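Local coordinates for periplasmic binding protein (Agrobacterium tumefaciens str. B6, PDB 5L9G) that binds the opine mannopine, probably in the periplasm as the solute-recognition component of an ABC transporter, at residues Q158-I163 with D246-T251; Q33-K38 with K280-S285; E196-V201 with D339-S344; Y178-T183 with R187-A192; Q210-I215 with Q231-D236. All coordinates share one frame; numbering follows the deposited sequence.

The five contacts of this two-lobed sheet-and-helix fold illustrate how chemistry follows position. Contact 1 lies deepest, about 8 Å from the chain centre, where an amide meets a helix N-cap. Contacts 2 and 5 are also buried but apolar, their centres about 17 Å apart, joining helices to a turn or to another helix. Contacts 3 and 4 lie about 22 and 21 Å from the centre: contact 3 is mostly buried, with Ser344 exposed, while contact 4 is partly buried and has exposed residues at its rim. They share helix 184-197, one at each end, and touch through Val341 and Ile191. Contact 4 also packs on contact 1 through Ile163. Among the five, hydrogen bonds cross between the segments in contact 4 alone.

Contact 1. Residues Q158-I163 with D246-T251; sequences QPIGMI and DAQLGT
The N-cap of helix 162-169, formed by Gly161, meets Gln248 on strand 240-256, one of the long strands of the mixed sheet at the heart of this solute-binding protein fold. The two alpha carbons, Gly161 CA and Gln248 CA, are 6.4 Å apart. Gln248 bridges that gap with an extended side chain: CG lies anti to the backbone N (chi1 -180°), and the chain runs straight on from there, delivering the terminal amide to the start of the helix. Gly161 CA approaches the amide obliquely, 3.9 Å from Gln248 CD and at nearly equal distances from the two terminal atoms.

Glycine suits the N-cap here, because its phi of 95° lies where a beta carbon would press on the preceding carbonyl. The helix start is further secured by Glu164, whose carboxylate accepts a hydrogen bond from Gly161 N. Just before it, Pro159 O takes two bonds, at 2.9 Å from Met162 N and 3.2 Å from Ile163 N, closing a tight turn of loop that leads into the helix. The strand has its own support, since the backbone of Gln248 is hydrogen-bonded to Thr123 of the neighbouring strand 115-128.

Ile160 supplies the apolar side of the contact. Its side chain also touches Trp327 of helix 324-343 and comes within about 4 Å of a bound calcium ion. Its CG2 branch crosses the glutamine at a slant and lies on the opposite side of the amide plane from Gly161 CA, with Ile160 CG2 4.6 Å from Gln248 CD.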
# COMPACT_ATOMS: atom_id res chain seq x y z
N GLN A 158 -3.26 -9.35 5.12
CA GLN A 158 -2.36 -8.62 6.03
C GLN A 158 -3.18 -7.48 6.66
O GLN A 158 -4.18 -7.06 6.06
CB GLN A 158 -1.10 -8.13 5.32
CG GLN A 158 -0.21 -9.29 4.87
CD GLN A 158 1.06 -8.79 4.25
OE1 GLN A 158 1.32 -8.96 3.05
NE2 GLN A 158 1.86 -8.16 5.07
N PRO A 159 -2.83 -7.02 7.89
CA PRO A 159 -3.75 -6.13 8.63
C PRO A 159 -3.73 -4.63 8.37
O PRO A 159 -4.70 -3.99 8.79
CB PRO A 159 -3.36 -6.39 10.10
CG PRO A 159 -1.94 -6.72 10.06
CD PRO A 159 -1.73 -7.50 8.77
N ILE A 160 -2.68 -4.04 7.77
CA ILE A 160 -2.64 -2.58 7.55
C ILE A 160 -3.83 -2.12 6.69
O ILE A 160 -3.98 -2.57 5.56
CB ILE A 160 -1.27 -2.04 7.05
CG1 ILE A 160 -0.18 -2.31 8.14
CG2 ILE A 160 -1.37 -0.53 6.73
CD1 ILE A 160 1.28 -2.22 7.63
N GLY A 161 -4.66 -1.26 7.27
CA GLY A 161 -5.87 -0.75 6.61
C GLY A 161 -7.10 -1.56 6.96
O GLY A 161 -8.21 -1.03 6.94
N MET A 162 -6.92 -2.85 7.34
CA MET A 162 -8.03 -3.76 7.70
C MET A 162 -8.53 -3.54 9.13
O MET A 162 -9.74 -3.52 9.35
CB MET A 162 -7.63 -5.23 7.46
CG MET A 162 -7.03 -5.49 6.06
SD MET A 162 -8.21 -5.15 4.71
CE MET A 162 -7.35 -3.89 3.82
N ILE A 163 -7.60 -3.36 10.10
CA ILE A 163 -7.96 -3.09 11.50
C ILE A 163 -8.69 -1.73 11.57
O ILE A 163 -9.73 -1.62 12.21
CB ILE A 163 -6.71 -3.09 12.44
CG1 ILE A 163 -5.88 -4.41 12.33
CG2 ILE A 163 -7.08 -2.76 13.90
CD1 ILE A 163 -6.57 -5.74 12.76
N ASP A 246 -13.78 7.09 3.29
CA ASP A 246 -13.25 6.16 4.30
C ASP A 246 -12.00 5.40 3.85
O ASP A 246 -11.62 4.41 4.48
CB ASP A 246 -14.33 5.16 4.80
CG ASP A 246 -15.29 5.71 5.81
OD1 ASP A 246 -15.00 6.80 6.39
OD2 ASP A 246 -16.32 5.05 6.05
N ALA A 247 -11.35 5.85 2.76
CA ALA A 247 -10.14 5.17 2.33
C ALA A 247 -8.95 5.61 3.22
O ALA A 247 -8.97 6.68 3.83
CB ALA A 247 -9.84 5.47 0.86
N GLN A 248 -7.93 4.76 3.29
CA GLN A 248 -6.72 5.07 4.04
C GLN A 248 -5.67 5.56 3.05
O GLN A 248 -5.38 4.87 2.06
CB GLN A 248 -6.20 3.82 4.77
CG GLN A 248 -4.92 4.09 5.59
CD GLN A 248 -4.44 2.83 6.25
OE1 GLN A 248 -4.72 2.60 7.40
NE2 GLN A 248 -3.85 1.92 5.52
N LEU A 249 -5.11 6.75 3.31
CA LEU A 249 -4.06 7.34 2.47
C LEU A 249 -2.73 6.76 2.93
O LEU A 249 -2.30 7.00 4.07
CB LEU A 249 -4.11 8.89 2.60
CG LEU A 249 -3.02 9.71 1.89
CD1 LEU A 249 -2.99 9.43 0.40
CD2 LEU A 249 -3.24 11.21 2.12
N GLY A 250 -2.15 5.92 2.08
CA GLY A 250 -0.90 5.25 2.38
C GLY A 250 0.28 5.86 1.69
O GLY A 250 0.13 6.70 0.79
N THR A 251 1.47 5.41 2.09
CA THR A 251 2.74 5.81 1.51
C THR A 251 3.59 4.57 1.28
O THR A 251 3.79 3.77 2.20
CB THR A 251 3.47 6.86 2.40
OG1 THR A 251 2.61 7.97 2.61
CG2 THR A 251 4.78 7.35 1.78

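Contact 2. Residues Q33-K38 with K280-S285; sequences QEAQDK and KDLPNS
Leu282 reaches from a type I beta turn, Asp281 to Asn284, to helix 30-48 of the binding-protein fold, where it meets Ala35 and Gln36. At the root of the side chain CB is still remote, 5.6 Å from Ala35 O. The first torsion sets CG anti to the backbone N (chi1 -162°), and Leu282 CG is still 5.2 Å from Ala35 O. Of the two methyls, CD1 is the one that touches the helix segment: Leu282 CD1 lies 3.9 Å from Ala35 O and 4.0 Å from Gln36 CA, so it rests on the helix backbone as much as on any side chain. The leucine also touches Leu40, farther along the same helix.

Gln36 meets the methyl with its CA and the CG of its aliphatic stem. Its amide is turned to other work, NE2 bonding to Ser27 and to the carbonyl of Trp32.

Two bonds tie the turn across. Asp281 O accepts from Asn284 N at 3.1 Å, and Asn284 ND2 donates to Asp281 OD1 at 3.1 Å (154°). Separately, the Asp281 carboxylate forms a salt bridge with Lys280. A second point of backbone contact comes from the helix side, where Ala35 CB stands 4.0 Å from Leu282 O.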
# COMPACT_ATOMS: atom_id res chain seq x y z
N GLN A 33 4.34 -3.02 -9.92
CA GLN A 33 5.76 -3.32 -10.18
C GLN A 33 6.14 -2.89 -11.58
O GLN A 33 7.23 -2.34 -11.78
CB GLN A 33 6.09 -4.79 -9.94
CG GLN A 33 7.60 -5.09 -10.10
CD GLN A 33 8.11 -6.08 -9.10
OE1 GLN A 33 7.52 -6.27 -8.03
NE2 GLN A 33 9.24 -6.71 -9.42
N GLU A 34 5.23 -3.11 -12.55
CA GLU A 34 5.43 -2.71 -13.94
C GLU A 34 5.58 -1.19 -14.06
O GLU A 34 6.46 -0.73 -14.78
CB GLU A 34 4.31 -3.27 -14.85
CG GLU A 34 4.43 -4.78 -14.99
CD GLU A 34 3.26 -5.52 -15.63
OE1 GLU A 34 2.40 -4.86 -16.25
OE2 GLU A 34 3.22 -6.76 -15.53
N ALA A 35 4.77 -0.43 -13.33
CA ALA A 35 4.84 1.03 -13.32
C ALA A 35 6.20 1.50 -12.76
O ALA A 35 6.83 2.38 -13.35
CB ALA A 35 3.71 1.62 -12.50
N GLN A 36 6.65 0.91 -11.65
CA GLN A 36 7.94 1.26 -11.05
C GLN A 36 9.08 0.91 -12.01
O GLN A 36 9.97 1.72 -12.22
CB GLN A 36 8.14 0.53 -9.71
CG GLN A 36 7.22 0.99 -8.62
CD GLN A 36 7.30 0.05 -7.46
OE1 GLN A 36 8.16 0.19 -6.60
NE2 GLN A 36 6.44 -0.96 -7.45
N ASP A 37 9.02 -0.28 -12.63
CA ASP A 37 10.06 -0.69 -13.56
C ASP A 37 10.16 0.26 -14.76
O ASP A 37 11.28 0.68 -15.11
CB ASP A 37 9.86 -2.13 -14.02
CG ASP A 37 11.03 -2.67 -14.81
OD1 ASP A 37 12.18 -2.54 -14.33
OD2 ASP A 37 10.81 -3.17 -15.92
N LYS A 38 9.01 0.66 -15.33
CA LYS A 38 9.00 1.54 -16.51
C LYS A 38 9.40 2.97 -16.22
O LYS A 38 10.20 3.53 -16.97
CB LYS A 38 7.63 1.49 -17.21
CG LYS A 38 7.60 2.15 -18.58
CD LYS A 38 6.22 2.07 -19.24
CE LYS A 38 6.24 2.65 -20.64
NZ LYS A 38 6.93 1.75 -21.62
N LYS A 280 7.91 11.83 -12.10
CA LYS A 280 6.88 12.43 -12.96
C LYS A 280 6.15 11.39 -13.84
O LYS A 280 4.97 11.58 -14.15
CB LYS A 280 7.47 13.58 -13.83
CG LYS A 280 8.34 13.11 -15.00
CD LYS A 280 8.92 14.25 -15.85
CE LYS A 280 9.13 13.82 -17.29
NZ LYS A 280 10.11 12.71 -17.42
N ASP A 281 6.86 10.31 -14.24
CA ASP A 281 6.32 9.25 -15.12
C ASP A 281 5.63 8.11 -14.39
O ASP A 281 4.97 7.29 -15.05
CB ASP A 281 7.43 8.69 -16.02
CG ASP A 281 7.98 9.72 -16.97
OD1 ASP A 281 7.17 10.39 -17.65
OD2 ASP A 281 9.22 9.86 -17.04
N LEU A 282 5.77 8.03 -13.06
CA LEU A 282 5.16 6.96 -12.27
C LEU A 282 3.65 6.76 -12.54
O LEU A 282 3.24 5.59 -12.69
CB LEU A 282 5.45 7.17 -10.77
CG LEU A 282 5.27 5.96 -9.87
CD1 LEU A 282 6.04 4.72 -10.38
CD2 LEU A 282 5.65 6.32 -8.42
N PRO A 283 2.80 7.82 -12.68
CA PRO A 283 1.37 7.57 -12.93
C PRO A 283 0.95 7.57 -14.40
O PRO A 283 -0.25 7.70 -14.67
CB PRO A 283 0.68 8.72 -12.17
CG PRO A 283 1.75 9.76 -11.94
CD PRO A 283 3.05 9.26 -12.50
N ASN A 284 1.90 7.43 -15.35
CA ASN A 284 1.60 7.50 -16.80
C ASN A 284 0.44 6.58 -17.23
O ASN A 284 -0.43 7.01 -18.00
CB ASN A 284 2.83 7.28 -17.65
CG ASN A 284 3.71 8.52 -17.67
OD1 ASN A 284 3.38 9.55 -17.06
ND2 ASN A 284 4.85 8.43 -18.35
N SER A 285 0.39 5.37 -16.69
CA SER A 285 -0.73 4.48 -16.98
C SER A 285 -1.36 4.00 -15.68
O SER A 285 -2.60 3.99 -15.57
CB SER A 285 -0.29 3.31 -17.86
OG SER A 285 0.87 2.68 -17.33

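Contact 3. Residues E196-V201 with D339-S344; sequences ELAPSV and DNVRLS
Ala198 points its methyl straight at residues 339-344, in the C-terminal part of helix 324-343, where Val341 and Ser344 receive it. Ala198 itself sits in a short 3-10 turn that ends helix 184-197 and leads into strand 201-205. The valine stands alongside and presents one branch, CG1, which is anti to its own backbone N (chi1 166°); Ala198 CB is 4.2 Å from Val341 CG1. Ser344, three residues on, points its CB toward the alanine and forms the exposed edge of an otherwise buried contact, with Ser344 OG 4.1 Å from Ala198 CB. Between these two lies a carbonyl, Val341 O, 4.0 Å from Ala198 CB.

That carbonyl is already engaged. Ser344 OG, folded back between its own backbone N and carbonyl carbon (chi1 77°), donates to Val341 O at 2.7 Å, tilted 26° from the carbonyl plane. Val341 also packs on Ile191, Leu194 and Thr195 of helix 184-197, just before Ala198. Away from the alanine, Arg342 NH2 pairs with Asp339 OD1 at 3.0 Å, and the arginine side chain touches Trp204.

No hydrogen bond joins the two segments. With hydroxyl and carbonyl satisfied within segment 339-344, the meeting with Ala198 rests on van der Waals contact alone.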
# COMPACT_ATOMS: atom_id res chain seq x y z
N GLU A 196 -17.06 -10.69 13.24
CA GLU A 196 -18.48 -10.63 12.87
C GLU A 196 -18.63 -10.67 11.32
O GLU A 196 -19.54 -11.35 10.81
CB GLU A 196 -19.08 -9.33 13.42
CG GLU A 196 -20.59 -9.18 13.27
CD GLU A 196 -21.05 -7.78 13.63
OE1 GLU A 196 -21.15 -7.48 14.84
OE2 GLU A 196 -21.24 -6.96 12.70
N LEU A 197 -17.76 -9.95 10.60
CA LEU A 197 -17.82 -9.89 9.14
C LEU A 197 -17.25 -11.15 8.47
O LEU A 197 -17.75 -11.54 7.41
CB LEU A 197 -17.07 -8.65 8.62
CG LEU A 197 -17.15 -8.38 7.08
CD1 LEU A 197 -18.56 -7.96 6.64
CD2 LEU A 197 -16.11 -7.36 6.64
N ALA A 198 -16.21 -11.77 9.08
CA ALA A 198 -15.47 -12.92 8.55
C ALA A 198 -16.33 -14.01 7.82
O ALA A 198 -15.91 -14.39 6.73
CB ALA A 198 -14.60 -13.55 9.63
N PRO A 199 -17.53 -14.46 8.30
CA PRO A 199 -18.28 -15.46 7.52
C PRO A 199 -18.74 -15.00 6.13
O PRO A 199 -18.98 -15.84 5.26
CB PRO A 199 -19.48 -15.79 8.42
CG PRO A 199 -19.05 -15.39 9.79
CD PRO A 199 -18.22 -14.17 9.57
N SER A 200 -18.81 -13.66 5.90
CA SER A 200 -19.19 -13.09 4.60
C SER A 200 -17.97 -12.79 3.73
O SER A 200 -18.14 -12.29 2.60
CB SER A 200 -20.03 -11.83 4.80
OG SER A 200 -21.25 -12.19 5.43
N VAL A 201 -16.75 -13.08 4.24
CA VAL A 201 -15.51 -12.86 3.50
C VAL A 201 -15.20 -14.13 2.71
O VAL A 201 -14.78 -15.13 3.29
CB VAL A 201 -14.32 -12.41 4.39
CG1 VAL A 201 -13.05 -12.18 3.55
CG2 VAL A 201 -14.67 -11.15 5.20
N ASP A 339 -4.61 -12.86 11.96
CA ASP A 339 -4.38 -14.25 11.53
C ASP A 339 -5.53 -15.11 12.08
O ASP A 339 -6.08 -15.92 11.35
CB ASP A 339 -3.04 -14.81 12.09
CG ASP A 339 -1.76 -14.47 11.34
OD1 ASP A 339 -1.85 -13.89 10.23
OD2 ASP A 339 -0.66 -14.79 11.86
N ASN A 340 -5.92 -14.90 13.35
CA ASN A 340 -7.00 -15.66 13.99
C ASN A 340 -8.37 -15.38 13.39
O ASN A 340 -9.15 -16.32 13.23
CB ASN A 340 -6.99 -15.46 15.50
CG ASN A 340 -5.98 -16.37 16.14
OD1 ASN A 340 -4.80 -16.04 16.25
ND2 ASN A 340 -6.40 -17.59 16.42
N VAL A 341 -8.65 -14.12 13.02
CA VAL A 341 -9.90 -13.75 12.35
C VAL A 341 -10.04 -14.56 11.03
O VAL A 341 -11.11 -15.11 10.77
CB VAL A 341 -9.99 -12.21 12.11
CG1 VAL A 341 -11.09 -11.86 11.11
CG2 VAL A 341 -10.21 -11.47 13.43
N ARG A 342 -8.98 -14.62 10.22
CA ARG A 342 -9.04 -15.31 8.93
C ARG A 342 -9.04 -16.82 9.08
O ARG A 342 -9.59 -17.52 8.23
CB ARG A 342 -7.91 -14.86 7.99
CG ARG A 342 -7.71 -13.35 7.92
CD ARG A 342 -6.69 -12.97 6.86
NE ARG A 342 -5.49 -13.79 6.91
CZ ARG A 342 -4.44 -13.55 7.69
NH1 ARG A 342 -4.43 -12.49 8.49
NH2 ARG A 342 -3.39 -14.36 7.67
N LEU A 343 -8.41 -17.32 10.16
CA LEU A 343 -8.30 -18.74 10.49
C LEU A 343 -9.60 -19.21 11.16
O LEU A 343 -9.81 -20.42 11.29
CB LEU A 343 -7.11 -18.95 11.45
CG LEU A 343 -5.98 -19.91 11.05
CD1 LEU A 343 -5.17 -19.39 9.85
CD2 LEU A 343 -5.04 -20.13 12.21
N SER A 344 -10.48 -18.26 11.58
CA SER A 344 -11.75 -18.62 12.22
C SER A 344 -12.72 -19.26 11.22
O SER A 344 -13.53 -20.10 11.61
CB SER A 344 -12.39 -17.42 12.90
OG SER A 344 -13.02 -16.51 12.01

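Contact 4. Residues Y178-T183 with R187-A192; sequences YEFLST and RKAAIA
Arg187 folds back over the type I turn Phe180-Thr183, a short turn between two successive helices of the binding-protein fold, 177-180 and 184-197. The close-packed part of the contact is polar. Arg187 NH1 donates to Leu181 O at 3.0 Å, with an N-H...O angle of 148°, and makes a weak second bond to Ser182 O, which lies in the guanidinium plane. A bend at chi3 (-50°) curls the chain so that NH1 meets both carbonyls. The group is also covered on one face by Thr183 O, 3.2 Å above its plane; that oxygen bonds instead to Arg187 N, at 3.2 Å, as part of the first helical turn. Thr183 is the N-cap, its hydroxyl accepting from Gly186 N. The turn thus gives three successive carbonyls to a single arginine.

Beside these bonds Leu181, buried, packs on Ala190 and on Ile163 of helix 162-169. Here Leu181 CD2 is 3.9 Å from Ala190 CB.

Towards solvent the contact thins. Ser182 and Thr183 are exposed and their side chains set off away from helix 184-197, the serine hydroxyl bonding instead to Glu179 O. Phe180, partly exposed, swings its ring towards the helix and meets one methyl obliquely, with Phe180 CZ 4.1 Å from Ala189 CB.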
# COMPACT_ATOMS: atom_id res chain seq x y z
N TYR A 178 -7.08 6.36 15.14
CA TYR A 178 -5.96 5.91 15.95
C TYR A 178 -6.08 6.27 17.42
O TYR A 178 -5.43 5.63 18.24
CB TYR A 178 -4.64 6.36 15.34
CG TYR A 178 -4.40 5.70 14.00
CD1 TYR A 178 -4.07 4.35 13.91
CD2 TYR A 178 -4.59 6.41 12.81
CE1 TYR A 178 -3.85 3.74 12.67
CE2 TYR A 178 -4.33 5.82 11.57
CZ TYR A 178 -3.97 4.48 11.50
OH TYR A 178 -3.73 3.89 10.29
N GLU A 179 -6.97 7.23 17.76
CA GLU A 179 -7.28 7.54 19.15
C GLU A 179 -8.11 6.36 19.68
O GLU A 179 -7.87 5.89 20.78
CB GLU A 179 -8.08 8.85 19.23
CG GLU A 179 -7.23 10.09 19.06
CD GLU A 179 -7.99 11.39 19.24
OE1 GLU A 179 -8.79 11.50 20.20
OE2 GLU A 179 -7.80 12.31 18.40
N PHE A 180 -9.05 5.85 18.85
CA PHE A 180 -9.89 4.70 19.18
C PHE A 180 -9.04 3.44 19.36
O PHE A 180 -9.24 2.71 20.32
CB PHE A 180 -10.95 4.46 18.08
CG PHE A 180 -11.85 3.26 18.32
CD1 PHE A 180 -12.87 3.31 19.25
CD2 PHE A 180 -11.64 2.08 17.62
CE1 PHE A 180 -13.70 2.20 19.47
CE2 PHE A 180 -12.46 0.97 17.84
CZ PHE A 180 -13.48 1.04 18.76
N LEU A 181 -8.07 3.22 18.44
CA LEU A 181 -7.17 2.06 18.47
C LEU A 181 -6.01 2.22 19.48
O LEU A 181 -5.21 1.28 19.64
CB LEU A 181 -6.62 1.78 17.07
CG LEU A 181 -7.62 1.30 15.99
CD1 LEU A 181 -6.92 1.17 14.65
CD2 LEU A 181 -8.31 -0.01 16.38
N SER A 182 -5.90 3.39 20.16
CA SER A 182 -4.85 3.66 21.15
C SER A 182 -5.06 2.85 22.45
O SER A 182 -4.11 2.66 23.21
CB SER A 182 -4.75 5.15 21.44
OG SER A 182 -5.74 5.62 22.34
N THR A 183 -6.31 2.40 22.70
CA THR A 183 -6.67 1.62 23.90
C THR A 183 -6.86 0.13 23.56
O THR A 183 -7.13 -0.21 22.40
CB THR A 183 -7.95 2.18 24.59
OG1 THR A 183 -9.09 1.84 23.82
CG2 THR A 183 -7.89 3.68 24.85
N ARG A 187 -9.02 -1.73 20.35
CA ARG A 187 -8.31 -2.75 19.57
C ARG A 187 -9.08 -4.07 19.55
O ARG A 187 -9.21 -4.67 18.50
CB ARG A 187 -6.88 -2.93 20.10
CG ARG A 187 -5.90 -1.92 19.53
CD ARG A 187 -4.44 -2.21 19.82
NE ARG A 187 -4.17 -2.49 21.23
CZ ARG A 187 -3.95 -1.57 22.17
NH1 ARG A 187 -3.98 -0.28 21.87
NH2 ARG A 187 -3.71 -1.94 23.42
N LYS A 188 -9.65 -4.46 20.70
CA LYS A 188 -10.45 -5.68 20.83
C LYS A 188 -11.79 -5.58 20.09
O LYS A 188 -12.21 -6.55 19.47
CB LYS A 188 -10.66 -6.05 22.31
CG LYS A 188 -9.43 -6.71 22.93
CD LYS A 188 -9.72 -7.22 24.34
CE LYS A 188 -8.62 -8.16 24.81
NZ LYS A 188 -8.99 -8.88 26.05
N ALA A 189 -12.44 -4.40 20.16
CA ALA A 189 -13.73 -4.16 19.50
C ALA A 189 -13.56 -4.23 17.97
O ALA A 189 -14.44 -4.74 17.27
CB ALA A 189 -14.28 -2.81 19.91
N ALA A 190 -12.43 -3.71 17.46
CA ALA A 190 -12.11 -3.70 16.03
C ALA A 190 -11.95 -5.14 15.52
O ALA A 190 -12.51 -5.50 14.49
CB ALA A 190 -10.86 -2.88 15.78
N ILE A 191 -11.26 -6.00 16.31
CA ILE A 191 -11.07 -7.42 15.99
C ILE A 191 -12.42 -8.16 16.07
O ILE A 191 -12.69 -8.99 15.20
CB ILE A 191 -9.93 -8.03 16.86
CG1 ILE A 191 -8.55 -7.61 16.30
CG2 ILE A 191 -10.04 -9.56 17.04
CD1 ILE A 191 -8.13 -8.21 14.91
N ALA A 192 -13.28 -7.80 17.06
CA ALA A 192 -14.62 -8.38 17.21
C ALA A 192 -15.49 -8.07 15.98
O ALA A 192 -16.24 -8.93 15.51
CB ALA A 192 -15.28 -7.86 18.48

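Contact 5. Residues Q210-I215 with Q231-D236; sequences QAAQLI and QGAIND
The backbones of helices 208-216 and 227-235 come closest at Ala212 and Ala233, with Ala212 CA and Ala233 CA 5.2 Å apart. The short separation is consistent with two alanines, whose methyls are small and put little side chain between the helices. Ala233 carries the contact. Its methyl points directly at the other helix and meets both a carbonyl and a branched side chain: Ala233 CB is 3.7 Å from Ala212 O and 3.6 Å from Ile215 CG2. The two alanine methyls are less intimate, Ala212 CB lying 4.3 Å from Ala233 CB.

Ile215, one turn after Ala212, also points its CB toward the helix of Ala233. Its CG2 is anti to the backbone N, as a chi1 of -66° to CG1 requires, and this places the short branch against Ala233, with Ile215 CB itself 3.9 Å from Ala233 CB. The side chain of Ile215 also touches Ile223 and Thr225.

Those two residues belong to strand 222-226, which lies between the two helices in the chain. Helix 208-216 is in turn the crossover connection of a beta-alpha-beta unit: it leads from strand 201-205 to strand 222-226, both of which pair in parallel with strand 153-156 between them. The methyl of Ala212 is also about 4 Å from a bound calcium ion and about 9 Å from mannopine. Ala238, in the loop after helix 227-235, touches the side chains of both Ile215 and Ala233.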
# COMPACT_ATOMS: atom_id res chain seq x y z
N GLN A 210 -3.88 -10.34 -7.72
CA GLN A 210 -4.97 -11.27 -7.40
C GLN A 210 -6.26 -10.48 -7.15
O GLN A 210 -7.31 -10.85 -7.66
CB GLN A 210 -4.62 -12.12 -6.16
CG GLN A 210 -5.70 -13.16 -5.85
CD GLN A 210 -5.58 -13.72 -4.46
OE1 GLN A 210 -4.65 -13.40 -3.72
NE2 GLN A 210 -6.46 -14.65 -4.11
N ALA A 211 -6.17 -9.37 -6.41
CA ALA A 211 -7.34 -8.51 -6.12
C ALA A 211 -7.93 -7.99 -7.44
O ALA A 211 -9.15 -8.08 -7.66
CB ALA A 211 -6.93 -7.34 -5.26
N ALA A 212 -7.06 -7.48 -8.34
CA ALA A 212 -7.48 -6.98 -9.65
C ALA A 212 -8.19 -8.11 -10.44
O ALA A 212 -9.20 -7.86 -11.11
CB ALA A 212 -6.27 -6.46 -10.42
N GLN A 213 -7.67 -9.36 -10.36
CA GLN A 213 -8.27 -10.48 -11.08
C GLN A 213 -9.66 -10.82 -10.53
O GLN A 213 -10.59 -11.06 -11.31
CB GLN A 213 -7.33 -11.73 -11.07
CG GLN A 213 -7.70 -12.79 -12.10
CD GLN A 213 -7.72 -12.22 -13.50
OE1 GLN A 213 -6.73 -11.69 -13.99
NE2 GLN A 213 -8.84 -12.33 -14.18
N LEU A 214 -9.81 -10.81 -9.19
CA LEU A 214 -11.12 -11.05 -8.54
C LEU A 214 -12.15 -10.04 -9.08
O LEU A 214 -13.27 -10.42 -9.39
CB LEU A 214 -11.00 -10.86 -7.03
CG LEU A 214 -10.26 -11.97 -6.28
CD1 LEU A 214 -10.01 -11.52 -4.82
CD2 LEU A 214 -11.06 -13.29 -6.31
N ILE A 215 -11.72 -8.78 -9.23
CA ILE A 215 -12.54 -7.67 -9.74
C ILE A 215 -12.90 -7.90 -11.22
O ILE A 215 -14.06 -7.88 -11.59
CB ILE A 215 -11.82 -6.30 -9.50
CG1 ILE A 215 -11.71 -6.02 -7.98
CG2 ILE A 215 -12.56 -5.16 -10.23
CD1 ILE A 215 -10.79 -4.87 -7.59
N GLN A 231 -8.50 0.63 -10.31
CA GLN A 231 -8.61 1.40 -11.55
C GLN A 231 -8.10 0.58 -12.76
O GLN A 231 -8.72 0.61 -13.82
CB GLN A 231 -7.92 2.78 -11.43
CG GLN A 231 -8.16 3.65 -12.69
CD GLN A 231 -9.63 3.94 -12.98
OE1 GLN A 231 -10.18 3.63 -14.04
NE2 GLN A 231 -10.33 4.50 -12.02
N GLY A 232 -6.99 -0.14 -12.57
CA GLY A 232 -6.42 -1.01 -13.60
C GLY A 232 -7.40 -2.11 -14.03
O GLY A 232 -7.54 -2.36 -15.23
N ALA A 233 -8.13 -2.70 -13.07
CA ALA A 233 -9.14 -3.73 -13.40
C ALA A 233 -10.31 -3.11 -14.19
O ALA A 233 -10.73 -3.67 -15.20
CB ALA A 233 -9.65 -4.38 -12.12
N ILE A 234 -10.79 -1.92 -13.77
CA ILE A 234 -11.86 -1.20 -14.45
C ILE A 234 -11.40 -0.84 -15.89
O ILE A 234 -12.17 -1.02 -16.85
CB ILE A 234 -12.29 0.06 -13.63
CG1 ILE A 234 -12.94 -0.41 -12.29
CG2 ILE A 234 -13.26 0.97 -14.45
CD1 ILE A 234 -13.19 0.73 -11.25
N ASN A 235 -10.14 -0.36 -16.03
CA ASN A 235 -9.59 -0.04 -17.37
C ASN A 235 -9.59 -1.29 -18.27
O ASN A 235 -9.82 -1.19 -19.49
CB ASN A 235 -8.16 0.49 -17.24
CG ASN A 235 -8.05 1.90 -16.69
OD1 ASN A 235 -6.97 2.37 -16.35
ND2 ASN A 235 -9.18 2.57 -16.55
N ASP A 236 -9.40 -2.46 -17.66
CA ASP A 236 -9.40 -3.77 -18.34
C ASP A 236 -10.81 -4.34 -18.58
O ASP A 236 -10.94 -5.48 -19.06
CB ASP A 236 -8.51 -4.76 -17.56
CG ASP A 236 -7.03 -4.47 -17.66
OD1 ASP A 236 -6.63 -3.70 -18.57
OD2 ASP A 236 -6.27 -4.99 -16.83